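Local coordinates for protein muramoyltetrapeptide carboxypeptidase (Oxalobacter formigenes OXCC13, PDB 6UUK) that probably acts as a serine-type LD-carboxypeptidase that trims the muramoyl-tetrapeptide stem of peptidoglycan, at residues V149-F154 with F314-D319; V156-L161 with A166-G171; D192-S197 with K320-V325. All blocks are in the same frame, centred on the assembly; numbering follows the deposited sequence.

How the contacts relate
All three contacts reach one mixed sheet, whose strands 147-150, 168-170 and 323-325 lie side by side. Contact 1, at the predicted active site, is partly buried and joins strand 147-150 and the loop after it to the loop before strand 323-325 through two imidazoles, a serine and a phenylalanine. Contacts 2 and 3 are buried: in contact 2 helix 155-163 sets a glutamate against strand 168-170 and a leucine against the turn before it, and in contact 3 helix 185-196 packs on 320-325 mainly by van der Waals contact. Contacts 1 and 2 meet where Gly171 O takes a hydrogen bond from His151 ND1; contacts 2 and 3 meet through backbone bonds such as Ser170 N to Leu323 O.

Contact 1 (V149-F154 with F314-D319); sequences VGHSDF and FGHTKD
His151, its ND1 fixed by a hydrogen bond to Gly171 O, sets the edge of its ring on the face of His316. The two imidazoles form a T-shaped pair, with planes at 80° and centroids 5.1 Å apart; His151 CD2 comes over the His316 ring off-centre toward the rim, 3.8 Å from His316 NE2. With CG of His151 tucked between its own backbone N and carbonyl carbon (chi1 66°), the ring is directed toward the loop. Ser152 meets the rim of the same imidazole: its CB lies 3.2 Å from His316 NE2, and its OG, in the ring plane, 3.5 Å from that nitrogen, close but not a formed hydrogen bond. Ser152 OG bonds instead to Gly125 O. Phe314 CZ approaches His151 CB at 4.1 Å, obliquely. On its far side His316 uses ND1 for a weak hydrogen bond to Glu246. Were His316 an alanine, Ser152 would probably lose its imidazole neighbour, Glu246 its weakly bonded partner, and the edge of His151 the face it meets. Ser152, in the loop after strand 147-150, has a positive phi of 61°, consistent with a nucleophile elbow. The run from Ser152 through His316 to Glu246 is consistent with the predicted Ser-His-Glu triad; here the nucleophile stands beside the imidazole without bonding to it, and catalysis would probably need some rearrangement.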
ATOM      1  N   VAL B 149      -5.846 -21.067   8.699  1.00 19.34           N
ATOM      2  CA  VAL B 149      -5.055 -21.117   7.477  1.00 23.79           C
ATOM      3  C   VAL B 149      -5.640 -20.136   6.472  1.00 19.06           C
ATOM      4  O   VAL B 149      -6.827 -19.797   6.523  1.00 21.59           O
ATOM      5  CB  VAL B 149      -4.991 -22.541   6.878  1.00 26.75           C
ATOM      6  CG1 VAL B 149      -4.421 -23.524   7.890  1.00 30.51           C
ATOM      7  CG2 VAL B 149      -6.361 -22.989   6.415  1.00 27.82           C
ATOM      8  N   GLY B 150      -4.799 -19.678   5.561  1.00 15.71           N
ATOM      9  CA  GLY B 150      -5.222 -18.735   4.546  1.00 17.51           C
ATOM     10  C   GLY B 150      -4.049 -17.905   4.063  1.00 17.74           C
ATOM     11  O   GLY B 150      -2.932 -18.014   4.560  1.00 19.99           O
ATOM     12  N   HIS B 151      -4.336 -17.067   3.073  1.00 16.21           N
ATOM     13  CA  HIS B 151      -3.335 -16.180   2.489  1.00 13.26           C
ATOM     14  C   HIS B 151      -4.060 -14.999   1.848  1.00 14.53           C
ATOM     15  O   HIS B 151      -5.263 -14.805   2.051  1.00 23.96           O
ATOM     16  CB  HIS B 151      -2.455 -16.932   1.485  1.00 20.24           C
ATOM     17  CG  HIS B 151      -3.193 -17.401   0.268  1.00 15.79           C
ATOM     18  ND1 HIS B 151      -3.844 -18.615   0.214  1.00 16.75           N
ATOM     19  CD2 HIS B 151      -3.379 -16.820  -0.940  1.00 14.66           C
ATOM     20  CE1 HIS B 151      -4.402 -18.760  -0.975  1.00 15.69           C
ATOM     21  NE2 HIS B 151      -4.133 -17.686  -1.695  1.00 18.28           N
ATOM     22  N   SER B 152      -3.317 -14.208   1.072  1.00 13.57           N
ATOM     23  CA  SER B 152      -3.837 -13.030   0.367  1.00 17.77           C
ATOM     24  C   SER B 152      -4.354 -12.049   1.409  1.00 19.96           C
ATOM     25  O   SER B 152      -3.578 -11.657   2.299  1.00 16.55           O
ATOM     26  CB  SER B 152      -4.853 -13.482  -0.684  1.00 27.51           C
ATOM     27  OG  SER B 152      -5.417 -12.368  -1.358  1.00 36.90           O
ATOM     28  N   ASP B 153      -5.620 -11.625   1.354  1.00 27.60           N
ATOM     29  CA  ASP B 153      -6.147 -10.682   2.336  1.00 20.52           C
ATOM     30  C   ASP B 153      -6.169 -11.267   3.741  1.00 20.77           C
ATOM     31  O   ASP B 153      -6.188 -10.509   4.717  1.00 23.99           O
ATOM     32  CB  ASP B 153      -7.551 -10.238   1.922  1.00 25.12           C
ATOM     33  CG  ASP B 153      -8.157  -9.236   2.884  1.00 24.64           C
ATOM     34  OD1 ASP B 153      -7.630  -8.108   2.985  1.00 31.31           O
ATOM     35  OD2 ASP B 153      -9.167  -9.577   3.535  1.00 27.01           O
ATOM     36  N   PHE B 154      -6.155 -12.595   3.869  1.00 16.57           N
ATOM     37  CA  PHE B 154      -6.168 -13.231   5.180  1.00 22.94           C
ATOM     38  C   PHE B 154      -4.867 -13.032   5.946  1.00 17.61           C
ATOM     39  O   PHE B 154      -4.803 -13.397   7.126  1.00 15.84           O
ATOM     40  CB  PHE B 154      -6.465 -14.725   5.031  1.00 26.05           C
ATOM     41  CG  PHE B 154      -7.017 -15.362   6.272  1.00 18.33           C
ATOM     42  CD1 PHE B 154      -8.293 -15.053   6.714  1.00 27.01           C
ATOM     43  CD2 PHE B 154      -6.268 -16.278   6.991  1.00 16.59           C
ATOM     44  CE1 PHE B 154      -8.808 -15.639   7.855  1.00 21.15           C
ATOM     45  CE2 PHE B 154      -6.778 -16.868   8.132  1.00 20.53           C
ATOM     46  CZ  PHE B 154      -8.050 -16.549   8.563  1.00 15.89           C
ATOM     47  N   PHE B 314       6.058 -20.129  -2.523  1.00 18.32           N
ATOM     48  CA  PHE B 314       4.816 -19.735  -1.878  1.00 16.53           C
ATOM     49  C   PHE B 314       4.285 -18.470  -2.536  1.00 14.38           C
ATOM     50  O   PHE B 314       5.048 -17.551  -2.843  1.00 18.60           O
ATOM     51  CB  PHE B 314       5.007 -19.509  -0.376  1.00 15.37           C
ATOM     52  CG  PHE B 314       3.765 -19.045   0.325  1.00 15.63           C
ATOM     53  CD1 PHE B 314       2.756 -19.940   0.634  1.00 16.48           C
ATOM     54  CD2 PHE B 314       3.605 -17.714   0.671  1.00 14.42           C
ATOM     55  CE1 PHE B 314       1.609 -19.517   1.273  1.00 14.91           C
ATOM     56  CE2 PHE B 314       2.461 -17.286   1.311  1.00 13.85           C
ATOM     57  CZ  PHE B 314       1.462 -18.188   1.613  1.00 21.15           C
ATOM     58  N   GLY B 315       2.975 -18.436  -2.743  1.00 12.42           N
ATOM     59  CA  GLY B 315       2.332 -17.294  -3.364  1.00 13.78           C
ATOM     60  C   GLY B 315       0.984 -17.699  -3.933  1.00 18.36           C
ATOM     61  O   GLY B 315       0.416 -18.720  -3.546  1.00 22.72           O
ATOM     62  N   HIS B 316       0.494 -16.877  -4.855  1.00 26.24           N
ATOM     63  CA  HIS B 316      -0.761 -17.175  -5.545  1.00 18.59           C
ATOM     64  C   HIS B 316      -0.521 -18.070  -6.754  1.00 15.81           C
ATOM     65  O   HIS B 316      -0.944 -17.775  -7.871  1.00 14.84           O
ATOM     66  CB  HIS B 316      -1.462 -15.886  -5.950  1.00 17.47           C
ATOM     67  CG  HIS B 316      -1.849 -15.020  -4.790  1.00 16.76           C
ATOM     68  ND1 HIS B 316      -0.926 -14.362  -4.008  1.00 23.96           N
ATOM     69  CD2 HIS B 316      -3.065 -14.703  -4.286  1.00 20.14           C
ATOM     70  CE1 HIS B 316      -1.554 -13.676  -3.069  1.00 19.95           C
ATOM     71  NE2 HIS B 316      -2.853 -13.866  -3.216  1.00 16.96           N
ATOM     72  N   THR B 317       0.175 -19.179  -6.526  1.00 13.15           N
ATOM     73  CA  THR B 317       0.484 -20.152  -7.559  1.00 11.53           C
ATOM     74  C   THR B 317      -0.255 -21.454  -7.283  1.00 24.90           C
ATOM     75  O   THR B 317      -0.785 -21.674  -6.189  1.00 22.79           O
ATOM     76  CB  THR B 317       1.993 -20.414  -7.635  1.00 16.37           C
ATOM     77  OG1 THR B 317       2.463 -20.892  -6.368  1.00 15.59           O
ATOM     78  CG2 THR B 317       2.738 -19.137  -7.991  1.00 15.38           C
ATOM     79  N   LYS B 318      -0.290 -22.319  -8.297  1.00 20.48           N
ATOM     80  CA  LYS B 318      -0.922 -23.624  -8.130  1.00 18.99           C
ATOM     81  C   LYS B 318      -0.218 -24.436  -7.051  1.00 23.43           C
ATOM     82  O   LYS B 318      -0.864 -25.005  -6.165  1.00 23.29           O
ATOM     83  CB  LYS B 318      -0.926 -24.381  -9.458  1.00 18.48           C
ATOM     84  CG  LYS B 318      -1.247 -25.859  -9.317  1.00 19.48           C
ATOM     85  CD  LYS B 318      -1.202 -26.570 -10.657  1.00 22.65           C
ATOM     86  CE  LYS B 318      -1.403 -28.065 -10.487  1.00 30.56           C
ATOM     87  NZ  LYS B 318      -1.403 -28.772 -11.795  1.00 25.67           N
ATOM     88  N   ASP B 319       1.110 -24.499  -7.110  1.00 14.64           N
ATOM     89  CA  ASP B 319       1.900 -25.210  -6.114  1.00 21.03           C
ATOM     90  C   ASP B 319       2.363 -24.231  -5.042  1.00 18.30           C
ATOM     91  O   ASP B 319       3.120 -23.299  -5.329  1.00 18.32           O
ATOM     92  CB  ASP B 319       3.097 -25.903  -6.763  1.00 29.40           C
ATOM     93  CG  ASP B 319       2.710 -27.169  -7.494  1.00 25.66           C
ATOM     94  OD1 ASP B 319       1.529 -27.300  -7.880  1.00 22.00           O
ATOM     95  OD2 ASP B 319       3.584 -28.042  -7.668  1.00 21.82           O
TER

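Contact 2 (V156-L161 with A166-G171); sequences VFEMAL and AVSFSG
Leu161 O, near the end of helix 155-163, accepts the backbone hydrogen bond of Ala166 N at 2.7 Å, which closes the short turn into strand 168-170. Apolar packing accompanies it: Leu161 CB meets Ala166 CB at 3.8 Å, and Phe138 and Leu141 of helix 138-142 pack on Leu161. The methylenes of Glu158 make van der Waals contacts with Ser168, CG 3.7 Å from Ser168 CB and CB 3.2 Å from Ser168 OG. The axes of 156-161 and 168-170 approach to 8.9 Å, with directions 148° apart, the strand being the returning one of a beta-alpha-beta unit begun by strand 147-150. Beyond CG the Glu158 chain is extended, carrying its carboxylate across to the strand backbone. There Ser168 OG, set between its backbone N and carbonyl carbon (chi1 53°), donates a weak hydrogen bond to Glu158 OE1 over 3.3 Å. The other oxygen faces acceptors: Glu158 OE2 stands 2.8 Å from Phe169 O, and Gly150 O is also near it. Oxygens gathered so closely in a buried place would disfavour a charged carboxylate, so Glu158 may well be protonated, with a raised pKa.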
ATOM      1  N   VAL B 156      -3.880 -10.189   6.868  1.00 16.28           N
ATOM      2  CA  VAL B 156      -4.296  -9.219   7.878  1.00 19.96           C
ATOM      3  C   VAL B 156      -4.813  -9.933   9.120  1.00 16.31           C
ATOM      4  O   VAL B 156      -4.510  -9.541  10.254  1.00 21.75           O
ATOM      5  CB  VAL B 156      -5.351  -8.264   7.288  1.00 17.37           C
ATOM      6  CG1 VAL B 156      -5.948  -7.379   8.370  1.00 20.26           C
ATOM      7  CG2 VAL B 156      -4.742  -7.420   6.177  1.00 25.12           C
ATOM      8  N   PHE B 157      -5.593 -10.999   8.927  1.00 19.70           N
ATOM      9  CA  PHE B 157      -6.112 -11.755  10.062  1.00 16.67           C
ATOM     10  C   PHE B 157      -4.997 -12.457  10.825  1.00 19.85           C
ATOM     11  O   PHE B 157      -5.077 -12.591  12.051  1.00 22.58           O
ATOM     12  CB  PHE B 157      -7.146 -12.773   9.577  1.00 17.83           C
ATOM     13  CG  PHE B 157      -7.886 -13.468  10.686  1.00 18.61           C
ATOM     14  CD1 PHE B 157      -7.388 -14.632  11.250  1.00 24.39           C
ATOM     15  CD2 PHE B 157      -9.088 -12.966  11.155  1.00 18.09           C
ATOM     16  CE1 PHE B 157      -8.070 -15.274  12.264  1.00 20.85           C
ATOM     17  CE2 PHE B 157      -9.772 -13.607  12.170  1.00 15.52           C
ATOM     18  CZ  PHE B 157      -9.262 -14.761  12.725  1.00 18.77           C
ATOM     19  N   GLU B 158      -3.954 -12.902  10.124  1.00 18.75           N
ATOM     20  CA  GLU B 158      -2.894 -13.673  10.760  1.00 16.46           C
ATOM     21  C   GLU B 158      -1.879 -12.805  11.490  1.00 17.47           C
ATOM     22  O   GLU B 158      -1.166 -13.314  12.361  1.00 17.03           O
ATOM     23  CB  GLU B 158      -2.182 -14.536   9.717  1.00 17.68           C
ATOM     24  CG  GLU B 158      -3.084 -15.560   9.052  1.00 19.99           C
ATOM     25  CD  GLU B 158      -2.319 -16.548   8.196  1.00 23.87           C
ATOM     26  OE1 GLU B 158      -1.075 -16.448   8.135  1.00 22.02           O
ATOM     27  OE2 GLU B 158      -2.962 -17.428   7.586  1.00 21.65           O
HETATM   28  N   MSE B 159      -1.793 -11.518  11.162  1.00 20.93           N
HETATM   29  CA  MSE B 159      -0.868 -10.625  11.850  1.00 20.66           C
HETATM   30  C   MSE B 159      -1.412 -10.229  13.218  1.00 17.14           C
HETATM   31  O   MSE B 159      -0.664 -10.131  14.190  1.00 21.75           O
HETATM   32  CB  MSE B 159      -0.590  -9.377  11.010  1.00 21.18           C
HETATM   33  CG  MSE B 159       0.168  -9.643   9.717  1.00 17.43           C
HETATM   34 SE   MSE B 159       1.870 -10.558   9.991  1.00 36.42          SE
HETATM   35  CE  MSE B 159       1.314 -12.382   9.579  1.00 20.73           C
ATOM     36  N   ALA B 160      -2.727 -10.002  13.286  1.00 22.38           N
ATOM     37  CA  ALA B 160      -3.350  -9.682  14.566  1.00 14.59           C
ATOM     38  C   ALA B 160      -3.325 -10.876  15.511  1.00 20.19           C
ATOM     39  O   ALA B 160      -3.193 -10.696  16.728  1.00 25.18           O
ATOM     40  CB  ALA B 160      -4.782  -9.199  14.349  1.00 16.85           C
ATOM     41  N   LEU B 161      -3.455 -12.093  14.978  1.00 22.36           N
ATOM     42  CA  LEU B 161      -3.278 -13.281  15.806  1.00 22.70           C
ATOM     43  C   LEU B 161      -1.852 -13.372  16.332  1.00 20.29           C
ATOM     44  O   LEU B 161      -1.631 -13.691  17.506  1.00 26.23           O
ATOM     45  CB  LEU B 161      -3.632 -14.539  15.014  1.00 23.65           C
ATOM     46  CG  LEU B 161      -5.112 -14.892  14.875  1.00 22.06           C
ATOM     47  CD1 LEU B 161      -5.263 -16.216  14.142  1.00 32.45           C
ATOM     48  CD2 LEU B 161      -5.773 -14.955  16.240  1.00 20.78           C
ATOM     49  N   ALA B 166      -0.533 -15.908  18.696  1.00 30.83           N
ATOM     50  CA  ALA B 166      -1.205 -17.073  18.138  1.00 21.77           C
ATOM     51  C   ALA B 166      -0.526 -17.469  16.836  1.00 21.53           C
ATOM     52  O   ALA B 166      -0.294 -16.619  15.969  1.00 19.06           O
ATOM     53  CB  ALA B 166      -2.692 -16.793  17.903  1.00 27.87           C
ATOM     54  N   VAL B 167      -0.211 -18.753  16.702  1.00 23.46           N
ATOM     55  CA  VAL B 167       0.457 -19.271  15.514  1.00 20.37           C
ATOM     56  C   VAL B 167      -0.599 -19.619  14.474  1.00 19.49           C
ATOM     57  O   VAL B 167      -1.495 -20.430  14.732  1.00 27.13           O
ATOM     58  CB  VAL B 167       1.322 -20.495  15.849  1.00 17.96           C
ATOM     59  CG1 VAL B 167       1.855 -21.129  14.573  1.00 15.65           C
ATOM     60  CG2 VAL B 167       2.462 -20.101  16.772  1.00 21.72           C
ATOM     61  N   SER B 168      -0.496 -19.003  13.302  1.00 18.33           N
ATOM     62  CA  SER B 168      -1.361 -19.284  12.168  1.00 18.74           C
ATOM     63  C   SER B 168      -0.540 -19.927  11.055  1.00 20.11           C
ATOM     64  O   SER B 168       0.681 -20.073  11.155  1.00 19.91           O
ATOM     65  CB  SER B 168      -2.050 -18.005  11.689  1.00 15.70           C
ATOM     66  OG  SER B 168      -1.103 -16.983  11.436  1.00 21.65           O
ATOM     67  N   PHE B 169      -1.223 -20.311   9.980  1.00 18.66           N
ATOM     68  CA  PHE B 169      -0.591 -21.001   8.863  1.00 23.10           C
ATOM     69  C   PHE B 169      -0.904 -20.262   7.573  1.00 20.46           C
ATOM     70  O   PHE B 169      -2.074 -20.103   7.214  1.00 22.92           O
ATOM     71  CB  PHE B 169      -1.062 -22.456   8.776  1.00 19.52           C
ATOM     72  CG  PHE B 169      -0.684 -23.287   9.966  1.00 20.28           C
ATOM     73  CD1 PHE B 169       0.512 -23.985   9.988  1.00 16.54           C
ATOM     74  CD2 PHE B 169      -1.522 -23.367  11.065  1.00 19.78           C
ATOM     75  CE1 PHE B 169       0.862 -24.751  11.083  1.00 17.86           C
ATOM     76  CE2 PHE B 169      -1.175 -24.129  12.163  1.00 21.71           C
ATOM     77  CZ  PHE B 169       0.017 -24.822  12.172  1.00 16.50           C
ATOM     78  N   SER B 170       0.138 -19.817   6.877  1.00 22.81           N
ATOM     79  CA  SER B 170      -0.013 -19.160   5.582  1.00 21.88           C
ATOM     80  C   SER B 170       0.000 -20.248   4.515  1.00 18.34           C
ATOM     81  O   SER B 170       1.063 -20.719   4.106  1.00 28.12           O
ATOM     82  CB  SER B 170       1.093 -18.134   5.364  1.00 18.27           C
ATOM     83  OG  SER B 170       0.720 -17.182   4.385  1.00 26.19           O
ATOM     84  N   GLY B 171      -1.185 -20.657   4.070  1.00 16.15           N
ATOM     85  CA  GLY B 171      -1.304 -21.740   3.125  1.00 17.18           C
ATOM     86  C   GLY B 171      -2.453 -21.569   2.153  1.00 19.04           C
ATOM     87  O   GLY B 171      -2.747 -20.465   1.683  1.00 18.74           O
TER

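Contact 3 (D192-S197 with K320-V325); sequences DETMTS and KVTLPV
Thr194 and Thr322 face each other with the same side-chain torsion: in each, CG2 is anti to the backbone N and OG1 anti to the carbonyl carbon (chi1 -49° and -64°). On the helix this turns the Thr194 methyl toward strand 323-325, where its CG2 touches the ring of Pro324 at CG, 3.9 Å away. The hydroxyl branch crosses Thr322 at a slant, OG1 3.7 Å from Thr322 CB. Thr322 O is also near, but Thr194 OG1 is satisfied within its own helix by a hydrogen bond to His190 O, one turn back. The Thr322 methyl, in turn, rests against Thr194 CB at 4.0 Å. Met195, a selenomethionine, arrives from a different direction, its chain bent at chi2 (-59°) and again at the selenium, so that the terminal CE folds back and meets Thr322 CG2 at 3.8 Å, the two side chains nearly at right angles. Phe169 of the adjacent strand 168-170 touches Thr194, Met195 and Pro324, and so extends this apolar layer under the helix. No hydrogen bond spans the two segments; van der Waals contacts, mainly of methyl groups with the Thr194 hydroxyl among them, carry the contact. At the end of the helix Thr196 OG1 bonds back to Asp192 O at 2.8 Å. Leu323 points away from helix 185-196, and Val325 packs on helix 155-163 across the sheet. Helices thus pack on both faces of the sheet at strand 323-325, a short edge strand antiparallel to strand 168-170, as in a three-layer alpha/beta/alpha sandwich.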
ATOM      1  N   ASP B 192      -1.768 -31.007   4.287  1.00 34.29           N
ATOM      2  CA  ASP B 192      -2.109 -32.073   5.223  1.00 30.48           C
ATOM      3  C   ASP B 192      -0.919 -32.464   6.088  1.00 37.15           C
ATOM      4  O   ASP B 192      -1.098 -32.891   7.234  1.00 34.44           O
ATOM      5  CB  ASP B 192      -2.632 -33.293   4.465  1.00 38.24           C
ATOM      6  CG  ASP B 192      -3.919 -33.010   3.715  1.00 37.30           C
ATOM      7  OD1 ASP B 192      -4.459 -31.893   3.857  1.00 35.25           O
ATOM      8  OD2 ASP B 192      -4.391 -33.905   2.984  1.00 40.96           O
ATOM      9  N   GLU B 193       0.300 -32.327   5.560  1.00 40.22           N
ATOM     10  CA  GLU B 193       1.481 -32.708   6.327  1.00 34.78           C
ATOM     11  C   GLU B 193       1.736 -31.736   7.472  1.00 35.31           C
ATOM     12  O   GLU B 193       2.034 -32.157   8.594  1.00 34.30           O
ATOM     13  CB  GLU B 193       2.698 -32.789   5.406  1.00 40.44           C
ATOM     14  CG  GLU B 193       3.946 -33.351   6.067  1.00 56.52           C
ATOM     15  CD  GLU B 193       5.106 -33.480   5.099  1.00 61.40           C
ATOM     16  OE1 GLU B 193       5.027 -32.905   3.993  1.00 53.23           O
ATOM     17  OE2 GLU B 193       6.095 -34.160   5.443  1.00 61.71           O
ATOM     18  N   THR B 194       1.617 -30.432   7.209  1.00 36.53           N
ATOM     19  CA  THR B 194       1.865 -29.442   8.254  1.00 27.05           C
ATOM     20  C   THR B 194       0.840 -29.543   9.378  1.00 26.57           C
ATOM     21  O   THR B 194       1.166 -29.265  10.538  1.00 25.95           O
ATOM     22  CB  THR B 194       1.861 -28.034   7.654  1.00 24.69           C
ATOM     23  OG1 THR B 194       2.703 -28.007   6.495  1.00 26.73           O
ATOM     24  CG2 THR B 194       2.377 -27.018   8.664  1.00 25.09           C
HETATM   25  N   MSE B 195      -0.387 -29.944   9.062  1.00 31.98           N
HETATM   26  CA  MSE B 195      -1.429 -30.082  10.072  1.00 32.09           C
HETATM   27  C   MSE B 195      -1.191 -31.294  10.967  1.00 29.13           C
HETATM   28  O   MSE B 195      -1.583 -31.300  12.133  1.00 33.03           O
HETATM   29  CB  MSE B 195      -2.807 -30.194   9.415  1.00 23.29           C
HETATM   30  CG  MSE B 195      -3.180 -29.039   8.496  1.00 25.74           C
HETATM   31 SE   MSE B 195      -3.197 -27.300   9.375  1.00 42.44          SE
HETATM   32  CE  MSE B 195      -1.451 -26.655   8.800  1.00 18.22           C
ATOM     33  N   THR B 196      -0.543 -32.323  10.416  1.00 27.03           N
ATOM     34  CA  THR B 196      -0.374 -33.592  11.109  1.00 28.35           C
ATOM     35  C   THR B 196       1.064 -33.894  11.511  1.00 33.23           C
ATOM     36  O   THR B 196       1.291 -34.878  12.223  1.00 40.29           O
ATOM     37  CB  THR B 196      -0.901 -34.744  10.239  1.00 32.78           C
ATOM     38  OG1 THR B 196      -0.161 -34.798   9.012  1.00 32.11           O
ATOM     39  CG2 THR B 196      -2.377 -34.547   9.926  1.00 25.43           C
ATOM     40  N   SER B 197       2.035 -33.089  11.081  1.00 30.32           N
ATOM     41  CA  SER B 197       3.417 -33.335  11.453  1.00 30.15           C
ATOM     42  C   SER B 197       3.973 -32.165  12.256  1.00 31.69           C
ATOM     43  O   SER B 197       3.679 -31.006  11.946  1.00 27.21           O
ATOM     44  CB  SER B 197       4.297 -33.567  10.215  1.00 25.64           C
ATOM     45  OG  SER B 197       5.642 -33.820  10.585  1.00 36.39           O
ATOM     46  N   LYS B 320       1.904 -24.444  -3.811  1.00 17.93           N
ATOM     47  CA  LYS B 320       2.293 -23.614  -2.683  1.00 14.88           C
ATOM     48  C   LYS B 320       2.449 -24.492  -1.451  1.00 14.15           C
ATOM     49  O   LYS B 320       1.908 -25.597  -1.378  1.00 18.51           O
ATOM     50  CB  LYS B 320       1.269 -22.501  -2.415  1.00 16.59           C
ATOM     51  CG  LYS B 320      -0.045 -22.997  -1.835  1.00 16.19           C
ATOM     52  CD  LYS B 320      -1.052 -21.868  -1.695  1.00 18.36           C
ATOM     53  CE  LYS B 320      -1.451 -21.320  -3.054  1.00 27.21           C
ATOM     54  NZ  LYS B 320      -2.416 -20.194  -2.943  1.00 38.11           N
ATOM     55  N   VAL B 321       3.201 -23.986  -0.480  1.00 16.74           N
ATOM     56  CA  VAL B 321       3.433 -24.688   0.772  1.00 16.23           C
ATOM     57  C   VAL B 321       2.651 -23.996   1.880  1.00 20.02           C
ATOM     58  O   VAL B 321       2.183 -22.862   1.739  1.00 23.03           O
ATOM     59  CB  VAL B 321       4.933 -24.763   1.125  1.00 23.17           C
ATOM     60  CG1 VAL B 321       5.685 -25.575   0.084  1.00 17.27           C
ATOM     61  CG2 VAL B 321       5.519 -23.365   1.246  1.00 16.84           C
ATOM     62  N   THR B 322       2.510 -24.699   3.000  1.00 16.55           N
ATOM     63  CA  THR B 322       1.844 -24.173   4.185  1.00 17.85           C
ATOM     64  C   THR B 322       2.915 -23.742   5.180  1.00 25.79           C
ATOM     65  O   THR B 322       3.650 -24.580   5.714  1.00 23.91           O
ATOM     66  CB  THR B 322       0.906 -25.213   4.797  1.00 22.05           C
ATOM     67  OG1 THR B 322      -0.149 -25.505   3.874  1.00 22.35           O
ATOM     68  CG2 THR B 322       0.309 -24.690   6.095  1.00 21.38           C
ATOM     69  N   LEU B 323       3.005 -22.437   5.425  1.00 27.70           N
ATOM     70  CA  LEU B 323       4.032 -21.876   6.291  1.00 21.45           C
ATOM     71  C   LEU B 323       3.424 -21.487   7.628  1.00 19.49           C
ATOM     72  O   LEU B 323       2.560 -20.597   7.674  1.00 25.21           O
ATOM     73  CB  LEU B 323       4.688 -20.664   5.632  1.00 16.28           C
ATOM     74  CG  LEU B 323       5.423 -20.938   4.320  1.00 17.49           C
ATOM     75  CD1 LEU B 323       5.992 -19.655   3.734  1.00 12.77           C
ATOM     76  CD2 LEU B 323       6.523 -21.968   4.528  1.00 16.45           C
ATOM     77  N   PRO B 324       3.830 -22.122   8.730  1.00 23.08           N
ATOM     78  CA  PRO B 324       3.308 -21.729  10.047  1.00 18.10           C
ATOM     79  C   PRO B 324       3.775 -20.345  10.466  1.00 20.46           C
ATOM     80  O   PRO B 324       4.924 -20.172  10.883  1.00 15.43           O
ATOM     81  CB  PRO B 324       3.861 -22.813  10.984  1.00 17.40           C
ATOM     82  CG  PRO B 324       4.233 -23.955  10.086  1.00 15.15           C
ATOM     83  CD  PRO B 324       4.674 -23.325   8.806  1.00 15.61           C
ATOM     84  N   VAL B 325       2.893 -19.354  10.357  1.00 18.50           N
ATOM     85  CA  VAL B 325       3.227 -17.999  10.784  1.00 12.15           C
ATOM     86  C   VAL B 325       3.306 -17.969  12.304  1.00 22.07           C
ATOM     87  O   VAL B 325       2.321 -18.251  12.998  1.00 19.13           O
ATOM     88  CB  VAL B 325       2.202 -16.988  10.259  1.00 19.19           C
ATOM     89  CG1 VAL B 325       2.461 -15.617  10.860  1.00 14.44           C
ATOM     90  CG2 VAL B 325       2.252 -16.926   8.741  1.00 20.43           C
TER